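Local structure of SusD superfamily protein (Bacteroides fragilis, 3L22) at residues Ala120-Ala125 and Ser249-Pro254; Asn190-Val195 and Leu319-Ile324; Pro289-Ala294 and Tyr382-Leu387; Gln354-Ser359 and Asp365-Asp370. The protein probably binds glycans at the bacterial outer membrane as a SusD-like lipoprotein. All coordinates share one frame; numbering follows the deposited sequence.

Contact 1: Ala120-Ala125 and Ser249-Pro254; sequences AKFVRA and SIFSLP
Phe122 and Phe251 meet ring against ring, a T-shaped (edge-to-face) pair in which the edge of Phe122 is directed at the face of Phe251. The centroids lie 5.2 Å apart and the planes stand at 79° to each other. A single atom does the touching on the helix side: CE2 of Phe122 sits over the rim of the Phe251 ring, 3.8 Å from its CE2 and 3.9 Å from its CZ. In both residues CG stands anti to the backbone N (chi1 172° in Phe122, -180° in Phe251), and each CB already points across the gap, which lets two rings bridge backbones whose nearest CA atoms, those of Phe122 and Phe251, are 11.5 Å apart. Phe251 belongs to a two-stranded antiparallel sheet with 322-326, and here a classic beta bulge places two residues, Ile250 and Phe251, opposite the single Phe325 of the partner strand. The contact thus packs helix 113-131 against this small sheet within the buried, largely helical interior. Tyr29 of helix 18-33 also touches the Phe251 side chain, while Ala198 lies against Phe122. Two zinc ligands are close by, Glu119 about 6 Å from the Phe122 side chain and His197 about 6 Å from that of Phe251.

Contact 2: Asn190-Val195 and Leu319-Ile324; sequences NTYTGV and LQWVPI
Trp321 receives two side chains of the short helix 192-196 along the benzene end of its indole, Tyr192 at one corner and Val195 at the next. The two aromatic rings meet at their peripheries without stacking: centroids of the Tyr192 ring and the six-membered ring of Trp321 are 5.8 Å apart and the planes make 74°. CD1 of Tyr192 comes within 3.6 Å of Trp321 CH2, and its neighbour CE1 lies 3.9 Å from Trp321 CZ2. The aliphatic part is in the indole plane, where CG1 of Val195 abuts the edge at CZ3 of Trp321, 3.8 Å away. That methyl stands anti to the backbone N (chi1 173°), and this puts it at the indole edge. On the helix side, Thr191 is the N-cap, its OG1 accepting from Gly194 N at 2.9 Å, and the same hydroxyl oxygen is hydrogen-bonded to the zinc ligand Glu188. Beyond the segments, Tyr244 and Phe245 meet the indole with their rings at shallow angles, and Pro254 touches it too, so Trp321 belongs to an aromatic cluster beside the two-stranded sheet of 249-253 and 322-326. Across the contact the chemistry is wholly apolar: dispersion and shape hold the capped first turn of the helix to the tryptophan, without a directional bond between the two segments.

Contact 3: Pro289-Ala294 and Tyr382-Leu387; sequences PDYSLA and YNEKRL. With EDO (1,2-ethanediol), chain B.
Tyr291 carries CG anti to the carbonyl carbon (chi1 -59°), which swings its ring to helix 374-388, where the backbone of Asn383 puts CB over the ring face. This CB of Asn383 makes a CH-pi contact, 3.6 Å from the Tyr291 centroid and 19° off the ring normal. Glu384, bent at chi2 (70°), swings its carboxylate to the ring edge, where OE1 lies 3.4 Å from Tyr291 CE1. Leu387 closes the other end, its CD2 4.1 Å from Tyr291 CB. Two waters finish the phenol: one accepts from Tyr291 OH and donates to Glu384 OE1, while a second donates to Tyr291 OH and accepts from Asn383 ND2. This joins the loop before helix 297-302 to helix 374-388. Elsewhere on that helix Lys385 NZ donates to O1 of an ethanediol, probably from the crystallisation liquor, at 2.6 Å, and also pairs with Asp333 and Asp398. Glu384 forms a salt bridge to Arg298 through OE2. With this cationic partner the Glu384 carboxylate is probably ionised, and the water relay then couples the Tyr291 hydroxyl both to that charge and to the Asn383 amide.

Contact 4: Gln354-Ser359 and Asp365-Asp370; sequences QVRGRS and DPLNID
Arg356 grips Asp365 side-on in a bidentate salt bridge that spans the short connection after helix 345-359, where Asp365 also forms an Asx turn. OD2 of Asp365 accepts from Arg356 NE through its syn lone pair at 2.7 Å, with an N-H...acceptor angle of 161°. NH2 donates to Asp365 OD1 at 2.9 Å, again on the syn side but out of the carboxylate plane. Both oxygens lie near the guanidinium plane, and the planes of the two flat groups are 27° apart. Around this polar core, CD2 of Leu367 lies over one guanidinium face, 3.8 Å from Arg356 NE, and CD1 of Ile369 touches the aliphatic part at Arg356 CD, 4.0 Å away. The reach comes from a chain extended from CG to NE, with CG anti to the backbone N (chi1 -178°). Further out, NH1 and NH2 have other partners: NH1 of Arg356 forms a salt bridge with Glu384, and NH2 is hydrogen-bonded to the backbone O of Asp290, which tie this helix end to helix 374-388 and to the 289-294 loop. The guanidinium is therefore held in its rotation from several directions, and the neighbouring positive charge would be expected to keep Asp365 ionised. The carboxylate is positioned in turn by the backbone two residues on, in the Asx turn: Leu367 N donates to Asp365 OD1 at 3.0 Å, arriving from above the carboxylate plane, on the face opposite to the one that Arg356 NH2 approaches.

From the N terminus, helix 113-131 comes first, and contact 1 closes a loop of 123 residues when strand 249-253 returns to it. Contact 2 opens inside that loop at 190-195 and closes beyond it at 319-324, so the two cross; they meet in the sheet, where strands 249-253 and 322-326 pair. Contact 3 opens at 289-294, before contact 2 has closed, and crosses it in turn. Contact 4, closing over five residues, nests within contact 3, and Arg356 joins the two directly. Contacts 1 and 2 thus tie N-terminal helices to the small sheet; 25 to 31 Å away, centre to centre, contacts 3 and 4 join the 289-294 loop, the end of helix 345-359 with its following connection, and helix 374-388.

Contact 1: Ala120-Ala125 and Ser249-Pro254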
loop_
_atom_site.group_PDB
_atom_site.type_symbol
_atom_site.label_atom_id
_atom_site.label_comp_id
_atom_site.label_asym_id
_atom_site.label_seq_id
_atom_site.Cartn_x
_atom_site.Cartn_y
_atom_site.Cartn_z
ATOM N N ALA A 120 14.186 -3.820 9.912
ATOM C CA ALA A 120 14.187 -4.970 9.014
ATOM C C ALA A 120 12.859 -5.754 9.152
ATOM O O ALA A 120 12.277 -6.178 8.163
ATOM C CB ALA A 120 15.390 -5.855 9.299
ATOM N N LYS A 121 12.391 -5.936 10.384
ATOM C CA LYS A 121 11.103 -6.580 10.620
ATOM C C LYS A 121 9.922 -5.838 9.981
ATOM O O LYS A 121 9.006 -6.461 9.448
ATOM C CB LYS A 121 10.881 -6.821 12.118
ATOM C CG LYS A 121 11.774 -7.944 12.689
ATOM C CD LYS A 121 11.357 -8.241 14.136
ATOM C CE LYS A 121 12.263 -9.286 14.740
ATOM N NZ LYS A 121 11.850 -9.576 16.141
ATOM N N PHE A 122 9.962 -4.507 9.999
ATOM C CA PHE A 122 8.954 -3.693 9.331
ATOM C C PHE A 122 8.898 -4.015 7.817
ATOM O O PHE A 122 7.823 -4.199 7.281
ATOM C CB PHE A 122 9.216 -2.201 9.531
ATOM C CG PHE A 122 8.333 -1.334 8.709
ATOM C CD1 PHE A 122 7.055 -0.985 9.177
ATOM C CD2 PHE A 122 8.717 -0.921 7.433
ATOM C CE1 PHE A 122 6.214 -0.209 8.421
ATOM C CE2 PHE A 122 7.862 -0.151 6.662
ATOM C CZ PHE A 122 6.587 0.195 7.177
ATOM N N VAL A 123 10.059 -4.082 7.161
ATOM C CA VAL A 123 10.132 -4.409 5.743
ATOM C C VAL A 123 9.534 -5.811 5.466
ATOM O O VAL A 123 8.723 -5.953 4.561
ATOM C CB VAL A 123 11.552 -4.266 5.209
ATOM C CG1 VAL A 123 11.662 -4.731 3.769
ATOM C CG2 VAL A 123 12.006 -2.797 5.329
ATOM N N ARG A 124 9.850 -6.803 6.307
ATOM C CA ARG A 124 9.251 -8.135 6.146
ATOM C C ARG A 124 7.743 -8.082 6.358
ATOM O O ARG A 124 6.990 -8.680 5.590
ATOM C CB ARG A 124 9.883 -9.110 7.104
ATOM C CG ARG A 124 9.375 -10.536 6.967
ATOM C CD ARG A 124 10.304 -11.488 7.722
ATOM N NE ARG A 124 10.232 -11.295 9.156
ATOM C CZ ARG A 124 11.067 -11.876 10.029
ATOM N NH1 ARG A 124 12.036 -12.724 9.633
ATOM N NH2 ARG A 124 10.876 -11.678 11.321
ATOM N N ALA A 125 7.311 -7.302 7.345
ATOM C CA ALA A 125 5.899 -7.158 7.666
ATOM C C ALA A 125 5.118 -6.535 6.493
ATOM O O ALA A 125 4.034 -7.024 6.104
ATOM C CB ALA A 125 5.729 -6.310 8.969
ATOM N N SER A 249 4.197 13.496 5.160
ATOM C CA SER A 249 4.745 12.240 4.676
ATOM C C SER A 249 5.227 11.387 5.821
ATOM O O SER A 249 6.088 11.808 6.585
ATOM C CB SER A 249 5.922 12.528 3.729
ATOM O OG SER A 249 5.520 13.383 2.684
ATOM N N ILE A 250 4.676 10.189 5.951
ATOM C CA ILE A 250 5.088 9.278 7.007
ATOM C C ILE A 250 6.125 8.322 6.466
ATOM O O ILE A 250 7.224 8.202 7.021
ATOM C CB ILE A 250 3.884 8.529 7.627
ATOM C CG1 ILE A 250 2.889 9.536 8.243
ATOM C CG2 ILE A 250 4.410 7.515 8.667
ATOM C CD1 ILE A 250 1.479 9.019 8.498
ATOM N N PHE A 251 5.784 7.596 5.410
ATOM C CA PHE A 251 6.718 6.619 4.832
ATOM C C PHE A 251 6.533 6.554 3.312
ATOM O O PHE A 251 5.388 6.427 2.834
ATOM C CB PHE A 251 6.513 5.223 5.467
ATOM C CG PHE A 251 7.443 4.173 4.930
ATOM C CD1 PHE A 251 8.806 4.240 5.195
ATOM C CD2 PHE A 251 6.967 3.117 4.140
ATOM C CE1 PHE A 251 9.692 3.308 4.643
ATOM C CE2 PHE A 251 7.840 2.157 3.610
ATOM C CZ PHE A 251 9.192 2.254 3.852
ATOM N N SER A 252 7.652 6.620 2.587
ATOM C CA SER A 252 7.695 6.581 1.126
ATOM C C SER A 252 8.906 5.829 0.654
ATOM O O SER A 252 9.882 5.627 1.408
ATOM C CB SER A 252 7.800 7.996 0.523
ATOM O OG SER A 252 6.749 8.834 0.936
ATOM N N LEU A 253 8.843 5.409 -0.604
ATOM C CA LEU A 253 9.971 4.740 -1.276
ATOM C C LEU A 253 10.624 5.780 -2.193
ATOM O O LEU A 253 9.971 6.255 -3.159
ATOM C CB LEU A 253 9.504 3.533 -2.086
ATOM C CG LEU A 253 8.487 2.615 -1.403
ATOM C CD1 LEU A 253 8.093 1.438 -2.367
ATOM C CD2 LEU A 253 9.076 2.112 -0.124
ATOM N N PRO A 254 11.864 6.175 -1.874
ATOM C CA PRO A 254 12.524 7.240 -2.633
ATOM C C PRO A 254 13.146 6.695 -3.891
ATOM O O PRO A 254 13.427 5.487 -3.960
ATOM C CB PRO A 254 13.613 7.715 -1.668
ATOM C CG PRO A 254 13.990 6.439 -0.934
ATOM C CD PRO A 254 12.720 5.678 -0.774
#

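Contact 2: Asn190-Val195 and Leu319-Ile324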
loop_
_atom_site.group_PDB
_atom_site.type_symbol
_atom_site.label_atom_id
_atom_site.label_comp_id
_atom_site.label_asym_id
_atom_site.label_seq_id
_atom_site.Cartn_x
_atom_site.Cartn_y
_atom_site.Cartn_z
ATOM N N ASN A 190 9.402 15.035 8.572
ATOM C CA ASN A 190 9.936 15.949 7.557
ATOM C C ASN A 190 11.480 15.946 7.400
ATOM O O ASN A 190 12.107 17.003 7.266
ATOM C CB ASN A 190 9.448 17.373 7.864
ATOM C CG ASN A 190 9.493 18.288 6.639
ATOM O OD1 ASN A 190 9.360 17.825 5.520
ATOM N ND2 ASN A 190 9.726 19.574 6.861
ATOM N N THR A 191 12.095 14.772 7.455
ATOM C CA THR A 191 13.500 14.609 7.053
ATOM C C THR A 191 13.557 13.424 6.089
ATOM O O THR A 191 12.698 12.539 6.144
ATOM C CB THR A 191 14.409 14.329 8.252
ATOM O OG1 THR A 191 14.076 13.040 8.817
ATOM C CG2 THR A 191 14.255 15.442 9.339
ATOM N N TYR A 192 14.548 13.411 5.191
ATOM C CA TYR A 192 14.763 12.266 4.280
ATOM C C TYR A 192 14.751 10.940 5.037
ATOM O O TYR A 192 14.059 9.994 4.666
ATOM C CB TYR A 192 16.095 12.440 3.563
ATOM C CG TYR A 192 16.483 11.251 2.711
ATOM C CD1 TYR A 192 16.008 11.121 1.430
ATOM C CD2 TYR A 192 17.340 10.267 3.199
ATOM C CE1 TYR A 192 16.356 10.043 0.651
ATOM C CE2 TYR A 192 17.691 9.178 2.444
ATOM C CZ TYR A 192 17.192 9.070 1.175
ATOM O OH TYR A 192 17.544 8.024 0.398
ATOM N N THR A 193 15.527 10.860 6.112
ATOM C CA THR A 193 15.653 9.611 6.868
ATOM C C THR A 193 14.357 9.225 7.579
ATOM O O THR A 193 14.012 8.021 7.658
ATOM C CB THR A 193 16.804 9.690 7.845
ATOM O OG1 THR A 193 17.987 10.059 7.116
ATOM C CG2 THR A 193 17.047 8.340 8.493
ATOM N N GLY A 194 13.625 10.223 8.075
ATOM C CA GLY A 194 12.347 9.977 8.720
ATOM C C GLY A 194 11.272 9.462 7.769
ATOM O O GLY A 194 10.385 8.741 8.176
ATOM N N VAL A 195 11.351 9.837 6.489
ATOM C CA VAL A 195 10.330 9.423 5.522
ATOM C C VAL A 195 10.729 8.142 4.810
ATOM O O VAL A 195 9.856 7.380 4.434
ATOM C CB VAL A 195 10.029 10.563 4.526
ATOM C CG1 VAL A 195 9.075 10.095 3.374
ATOM C CG2 VAL A 195 9.478 11.791 5.309
ATOM N N LEU A 319 11.640 10.246 -11.079
ATOM C CA LEU A 319 12.201 10.516 -9.739
ATOM C C LEU A 319 11.132 10.702 -8.660
ATOM O O LEU A 319 11.466 10.835 -7.489
ATOM C CB LEU A 319 13.117 11.724 -9.756
ATOM C CG LEU A 319 14.468 11.513 -10.435
ATOM C CD1 LEU A 319 15.148 12.837 -10.731
ATOM C CD2 LEU A 319 15.342 10.611 -9.526
ATOM N N GLN A 320 9.859 10.711 -9.023
ATOM C CA GLN A 320 8.829 10.921 -8.008
ATOM C C GLN A 320 8.795 9.753 -7.029
ATOM O O GLN A 320 8.790 8.576 -7.438
ATOM C CB GLN A 320 7.466 11.154 -8.629
ATOM C CG GLN A 320 7.396 12.497 -9.366
ATOM C CD GLN A 320 6.163 12.654 -10.297
ATOM O OE1 GLN A 320 5.983 11.910 -11.290
ATOM N NE2 GLN A 320 5.339 13.651 -10.001
ATOM N N TRP A 321 8.799 10.081 -5.746
ATOM C CA TRP A 321 8.701 9.070 -4.690
ATOM C C TRP A 321 7.309 8.420 -4.645
ATOM O O TRP A 321 6.306 9.044 -5.017
ATOM C CB TRP A 321 8.976 9.715 -3.341
ATOM C CG TRP A 321 10.397 10.179 -3.112
ATOM C CD1 TRP A 321 11.375 10.424 -4.056
ATOM C CD2 TRP A 321 10.963 10.532 -1.861
ATOM N NE1 TRP A 321 12.524 10.843 -3.448
ATOM C CE2 TRP A 321 12.300 10.928 -2.098
ATOM C CE3 TRP A 321 10.481 10.535 -0.545
ATOM C CZ2 TRP A 321 13.143 11.363 -1.073
ATOM C CZ3 TRP A 321 11.344 10.965 0.477
ATOM C CH2 TRP A 321 12.654 11.349 0.199
ATOM N N VAL A 322 7.276 7.143 -4.254
ATOM C CA VAL A 322 6.064 6.392 -4.098
ATOM C C VAL A 322 5.632 6.550 -2.640
ATOM O O VAL A 322 6.336 6.108 -1.728
ATOM C CB VAL A 322 6.285 4.924 -4.478
ATOM C CG1 VAL A 322 4.980 4.053 -4.293
ATOM C CG2 VAL A 322 6.808 4.873 -5.941
ATOM N N PRO A 323 4.499 7.232 -2.396
ATOM C CA PRO A 323 3.990 7.450 -1.048
ATOM C C PRO A 323 3.214 6.233 -0.508
ATOM O O PRO A 323 2.165 5.837 -1.075
ATOM C CB PRO A 323 3.060 8.634 -1.243
ATOM C CG PRO A 323 2.495 8.445 -2.604
ATOM C CD PRO A 323 3.588 7.801 -3.413
ATOM N N ILE A 324 3.722 5.623 0.556
ATOM C CA ILE A 324 3.067 4.452 1.165
ATOM C C ILE A 324 2.063 4.917 2.226
ATOM O O ILE A 324 0.904 4.569 2.155
ATOM C CB ILE A 324 4.113 3.479 1.756
ATOM C CG1 ILE A 324 5.088 2.998 0.647
ATOM C CG2 ILE A 324 3.469 2.298 2.474
ATOM C CD1 ILE A 324 4.462 2.270 -0.536
#

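Contact 3: Pro289-Ala294 and Tyr382-Leu387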
loop_
_atom_site.group_PDB
_atom_site.type_symbol
_atom_site.label_atom_id
_atom_site.label_comp_id
_atom_site.label_asym_id
_atom_site.label_seq_id
_atom_site.Cartn_x
_atom_site.Cartn_y
_atom_site.Cartn_z
ATOM N N PRO A 289 -20.731 13.743 -8.143
ATOM C CA PRO A 289 -20.588 15.209 -8.063
ATOM C C PRO A 289 -19.939 15.796 -6.785
ATOM O O PRO A 289 -19.160 16.749 -6.934
ATOM C CB PRO A 289 -22.013 15.713 -8.313
ATOM C CG PRO A 289 -22.575 14.715 -9.289
ATOM C CD PRO A 289 -21.994 13.373 -8.834
ATOM N N ASP A 290 -20.108 15.203 -5.605
ATOM C CA ASP A 290 -19.403 15.687 -4.419
ATOM C C ASP A 290 -17.894 15.404 -4.376
ATOM O O ASP A 290 -17.187 15.924 -3.527
ATOM C CB ASP A 290 -20.053 15.158 -3.152
ATOM C CG ASP A 290 -21.475 15.731 -2.918
ATOM O OD1 ASP A 290 -22.018 16.487 -3.758
ATOM O OD2 ASP A 290 -22.026 15.427 -1.840
ATOM N N TYR A 291 -17.402 14.581 -5.290
ATOM C CA TYR A 291 -16.026 14.203 -5.330
ATOM C C TYR A 291 -15.432 14.580 -6.679
ATOM O O TYR A 291 -14.445 14.024 -7.091
ATOM C CB TYR A 291 -15.926 12.696 -4.973
ATOM C CG TYR A 291 -16.515 12.481 -3.595
ATOM C CD1 TYR A 291 -15.766 12.659 -2.457
ATOM C CD2 TYR A 291 -17.879 12.190 -3.448
ATOM C CE1 TYR A 291 -16.353 12.556 -1.191
ATOM C CE2 TYR A 291 -18.471 12.063 -2.205
ATOM C CZ TYR A 291 -17.695 12.251 -1.076
ATOM O OH TYR A 291 -18.290 12.121 0.145
ATOM N N SER A 292 -16.059 15.546 -7.362
ATOM C CA SER A 292 -15.499 16.128 -8.558
ATOM C C SER A 292 -15.774 17.615 -8.637
ATOM O O SER A 292 -15.856 18.164 -9.704
ATOM C CB SER A 292 -16.035 15.405 -9.791
ATOM O OG SER A 292 -17.432 15.436 -9.819
ATOM N N LEU A 293 -15.816 18.286 -7.501
ATOM C CA LEU A 293 -16.130 19.705 -7.470
ATOM C C LEU A 293 -15.005 20.513 -8.131
ATOM O O LEU A 293 -13.816 20.283 -7.877
ATOM C CB LEU A 293 -16.318 20.148 -6.023
ATOM C CG LEU A 293 -17.500 19.545 -5.278
ATOM C CD1 LEU A 293 -17.315 19.774 -3.753
ATOM C CD2 LEU A 293 -18.831 20.096 -5.828
ATOM N N ALA A 294 -15.381 21.439 -8.997
ATOM C CA ALA A 294 -14.438 22.210 -9.781
ATOM C C ALA A 294 -13.442 22.989 -8.896
ATOM O O ALA A 294 -12.298 23.241 -9.311
ATOM C CB ALA A 294 -15.226 23.202 -10.786
ATOM N N TYR A 382 -15.599 6.481 2.987
ATOM C CA TYR A 382 -15.081 5.662 1.884
ATOM C C TYR A 382 -14.806 6.477 0.618
ATOM O O TYR A 382 -13.765 6.305 -0.006
ATOM C CB TYR A 382 -16.016 4.514 1.527
ATOM C CG TYR A 382 -16.386 3.572 2.661
ATOM C CD1 TYR A 382 -15.571 3.396 3.768
ATOM C CD2 TYR A 382 -17.579 2.856 2.620
ATOM C CE1 TYR A 382 -15.948 2.530 4.827
ATOM C CE2 TYR A 382 -17.951 1.952 3.677
ATOM C CZ TYR A 382 -17.127 1.831 4.761
ATOM O OH TYR A 382 -17.472 0.995 5.789
ATOM N N ASN A 383 -15.743 7.378 0.277
ATOM C CA ASN A 383 -15.592 8.221 -0.894
ATOM C C ASN A 383 -14.445 9.227 -0.756
ATOM O O ASN A 383 -13.704 9.425 -1.696
ATOM C CB ASN A 383 -16.887 8.968 -1.210
ATOM C CG ASN A 383 -17.930 8.081 -1.855
ATOM O OD1 ASN A 383 -17.601 7.088 -2.511
ATOM N ND2 ASN A 383 -19.192 8.433 -1.670
ATOM N N GLU A 384 -14.299 9.832 0.413
ATOM C CA GLU A 384 -13.175 10.737 0.647
ATOM C C GLU A 384 -11.822 10.032 0.471
ATOM O O GLU A 384 -10.892 10.568 -0.131
ATOM C CB GLU A 384 -13.270 11.383 2.033
ATOM C CG GLU A 384 -12.506 12.722 2.146
ATOM C CD GLU A 384 -13.146 13.866 1.348
ATOM O OE1 GLU A 384 -14.402 13.934 1.226
ATOM O OE2 GLU A 384 -12.384 14.737 0.892
ATOM N N LYS A 385 -11.739 8.816 0.985
ATOM C CA LYS A 385 -10.547 7.983 0.872
ATOM C C LYS A 385 -10.277 7.648 -0.618
ATOM O O LYS A 385 -9.148 7.694 -1.067
ATOM C CB LYS A 385 -10.756 6.716 1.706
ATOM C CG LYS A 385 -9.562 5.766 1.795
ATOM C CD LYS A 385 -8.655 6.102 2.944
ATOM C CE LYS A 385 -7.528 5.059 3.128
ATOM N NZ LYS A 385 -8.098 3.776 3.595
ATOM N N ARG A 386 -11.332 7.392 -1.391
ATOM C CA ARG A 386 -11.196 7.110 -2.820
ATOM C C ARG A 386 -10.594 8.296 -3.591
ATOM O O ARG A 386 -9.694 8.114 -4.447
ATOM C CB ARG A 386 -12.561 6.708 -3.402
ATOM C CG ARG A 386 -13.023 5.335 -2.958
ATOM C CD ARG A 386 -14.443 5.033 -3.409
ATOM N NE ARG A 386 -14.499 4.824 -4.851
ATOM C CZ ARG A 386 -15.591 4.494 -5.529
ATOM N NH1 ARG A 386 -16.771 4.352 -4.918
ATOM N NH2 ARG A 386 -15.517 4.336 -6.841
ATOM N N LEU A 387 -11.052 9.497 -3.266
ATOM C CA LEU A 387 -10.559 10.713 -3.928
ATOM C C LEU A 387 -9.177 11.112 -3.407
ATOM O O LEU A 387 -8.265 11.361 -4.186
ATOM C CB LEU A 387 -11.562 11.875 -3.788
ATOM C CG LEU A 387 -11.161 13.241 -4.375
ATOM C CD1 LEU A 387 -10.880 13.117 -5.884
ATOM C CD2 LEU A 387 -12.222 14.314 -4.119
HETATM C C1 EDO B . -6.057 1.437 4.485
HETATM O O1 EDO B . -5.753 2.753 4.077
HETATM C C2 EDO B . -5.719 0.381 3.421
HETATM O O2 EDO B . -6.261 -0.859 3.977
HETATM O O HOH W 1 -16.602 12.733 2.174
HETATM O O HOH W 2 -20.547 10.644 0.213
#

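Contact 4: Gln354-Ser359 and Asp365-Asp370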
loop_
_atom_site.group_PDB
_atom_site.type_symbol
_atom_site.label_atom_id
_atom_site.label_comp_id
_atom_site.label_asym_id
_atom_site.label_seq_id
_atom_site.Cartn_x
_atom_site.Cartn_y
_atom_site.Cartn_z
ATOM N N GLN A 354 -11.399 17.295 8.830
ATOM C CA GLN A 354 -10.028 17.755 8.669
ATOM C C GLN A 354 -9.503 17.488 7.273
ATOM O O GLN A 354 -8.898 18.368 6.651
ATOM C CB GLN A 354 -9.047 17.079 9.631
ATOM C CG GLN A 354 -9.144 17.488 11.039
ATOM C CD GLN A 354 -8.034 16.865 11.882
ATOM O OE1 GLN A 354 -6.836 17.069 11.619
ATOM N NE2 GLN A 354 -8.429 16.105 12.893
ATOM N N VAL A 355 -9.723 16.274 6.788
ATOM C CA VAL A 355 -9.172 15.897 5.493
ATOM C C VAL A 355 -9.925 16.600 4.366
ATOM O O VAL A 355 -9.286 17.216 3.508
ATOM C CB VAL A 355 -9.148 14.386 5.295
ATOM C CG1 VAL A 355 -8.685 14.018 3.857
ATOM C CG2 VAL A 355 -8.228 13.728 6.380
ATOM N N ARG A 356 -11.258 16.537 4.382
ATOM C CA ARG A 356 -12.023 17.137 3.288
ATOM C C ARG A 356 -11.831 18.651 3.255
ATOM O O ARG A 356 -11.685 19.236 2.186
ATOM C CB ARG A 356 -13.511 16.787 3.394
ATOM C CG ARG A 356 -14.391 17.325 2.251
ATOM C CD ARG A 356 -15.823 16.792 2.304
ATOM N NE ARG A 356 -16.641 17.321 1.209
ATOM C CZ ARG A 356 -16.678 16.832 -0.032
ATOM N NH1 ARG A 356 -15.991 15.759 -0.380
ATOM N NH2 ARG A 356 -17.440 17.412 -0.947
ATOM N N GLY A 357 -11.858 19.285 4.425
ATOM C CA GLY A 357 -11.642 20.733 4.546
ATOM C C GLY A 357 -10.301 21.236 4.054
ATOM O O GLY A 357 -10.170 22.400 3.689
ATOM N N ARG A 358 -9.289 20.376 4.049
ATOM C CA ARG A 358 -8.017 20.748 3.449
ATOM C C ARG A 358 -8.159 21.056 1.947
ATOM O O ARG A 358 -7.488 21.980 1.440
ATOM C CB ARG A 358 -6.930 19.741 3.780
ATOM C CG ARG A 358 -5.516 20.142 3.302
ATOM C CD ARG A 358 -5.129 19.532 1.990
ATOM N NE ARG A 358 -5.030 18.076 1.989
ATOM C CZ ARG A 358 -3.929 17.362 2.235
ATOM N NH1 ARG A 358 -2.781 17.950 2.573
ATOM N NH2 ARG A 358 -3.971 16.030 2.151
ATOM N N SER A 359 -9.054 20.328 1.262
ATOM C CA SER A 359 -9.210 20.456 -0.183
ATOM C C SER A 359 -10.496 21.155 -0.669
ATOM O O SER A 359 -10.532 21.645 -1.802
ATOM C CB SER A 359 -9.113 19.064 -0.814
ATOM O OG SER A 359 -7.811 18.513 -0.647
ATOM N N ASP A 365 -19.644 23.764 0.522
ATOM C CA ASP A 365 -19.657 22.303 0.274
ATOM C C ASP A 365 -21.117 21.775 0.223
ATOM O O ASP A 365 -21.900 22.010 1.144
ATOM C CB ASP A 365 -18.908 21.631 1.420
ATOM C CG ASP A 365 -18.567 20.170 1.166
ATOM O OD1 ASP A 365 -19.094 19.530 0.231
ATOM O OD2 ASP A 365 -17.723 19.647 1.937
ATOM N N PRO A 366 -21.467 21.023 -0.814
ATOM C CA PRO A 366 -22.779 20.385 -0.840
ATOM C C PRO A 366 -22.991 19.245 0.165
ATOM O O PRO A 366 -24.124 18.865 0.387
ATOM C CB PRO A 366 -22.901 19.867 -2.275
ATOM C CG PRO A 366 -21.616 19.887 -2.823
ATOM C CD PRO A 366 -20.746 20.832 -2.079
ATOM N N LEU A 367 -21.926 18.715 0.747
ATOM C CA LEU A 367 -22.018 17.668 1.772
ATOM C C LEU A 367 -22.048 18.329 3.147
ATOM O O LEU A 367 -21.134 19.077 3.491
ATOM C CB LEU A 367 -20.803 16.742 1.663
ATOM C CG LEU A 367 -20.697 15.529 2.588
ATOM C CD1 LEU A 367 -21.812 14.529 2.267
ATOM C CD2 LEU A 367 -19.298 14.904 2.443
ATOM N N ASN A 368 -23.107 18.099 3.907
ATOM C CA ASN A 368 -23.154 18.570 5.277
ATOM C C ASN A 368 -22.675 17.469 6.240
ATOM O O ASN A 368 -23.462 16.642 6.713
ATOM C CB ASN A 368 -24.554 19.060 5.628
ATOM C CG ASN A 368 -24.575 19.849 6.927
ATOM O OD1 ASN A 368 -23.701 19.659 7.811
ATOM N ND2 ASN A 368 -25.561 20.744 7.058
ATOM N N ILE A 369 -21.384 17.476 6.534
ATOM C CA ILE A 369 -20.762 16.420 7.348
ATOM C C ILE A 369 -21.385 16.308 8.728
ATOM O O ILE A 369 -21.640 15.201 9.219
ATOM C CB ILE A 369 -19.231 16.595 7.470
ATOM C CG1 ILE A 369 -18.581 16.312 6.099
ATOM C CG2 ILE A 369 -18.671 15.613 8.554
ATOM C CD1 ILE A 369 -17.088 16.509 6.043
ATOM N N ASP A 370 -21.693 17.451 9.328
ATOM C CA ASP A 370 -22.338 17.463 10.626
ATOM C C ASP A 370 -23.659 16.726 10.689
ATOM O O ASP A 370 -24.009 16.273 11.759
ATOM C CB ASP A 370 -22.493 18.906 11.154
ATOM C CG ASP A 370 -21.128 19.550 11.478
ATOM O OD1 ASP A 370 -20.196 18.845 11.939
ATOM O OD2 ASP A 370 -20.958 20.756 11.216
#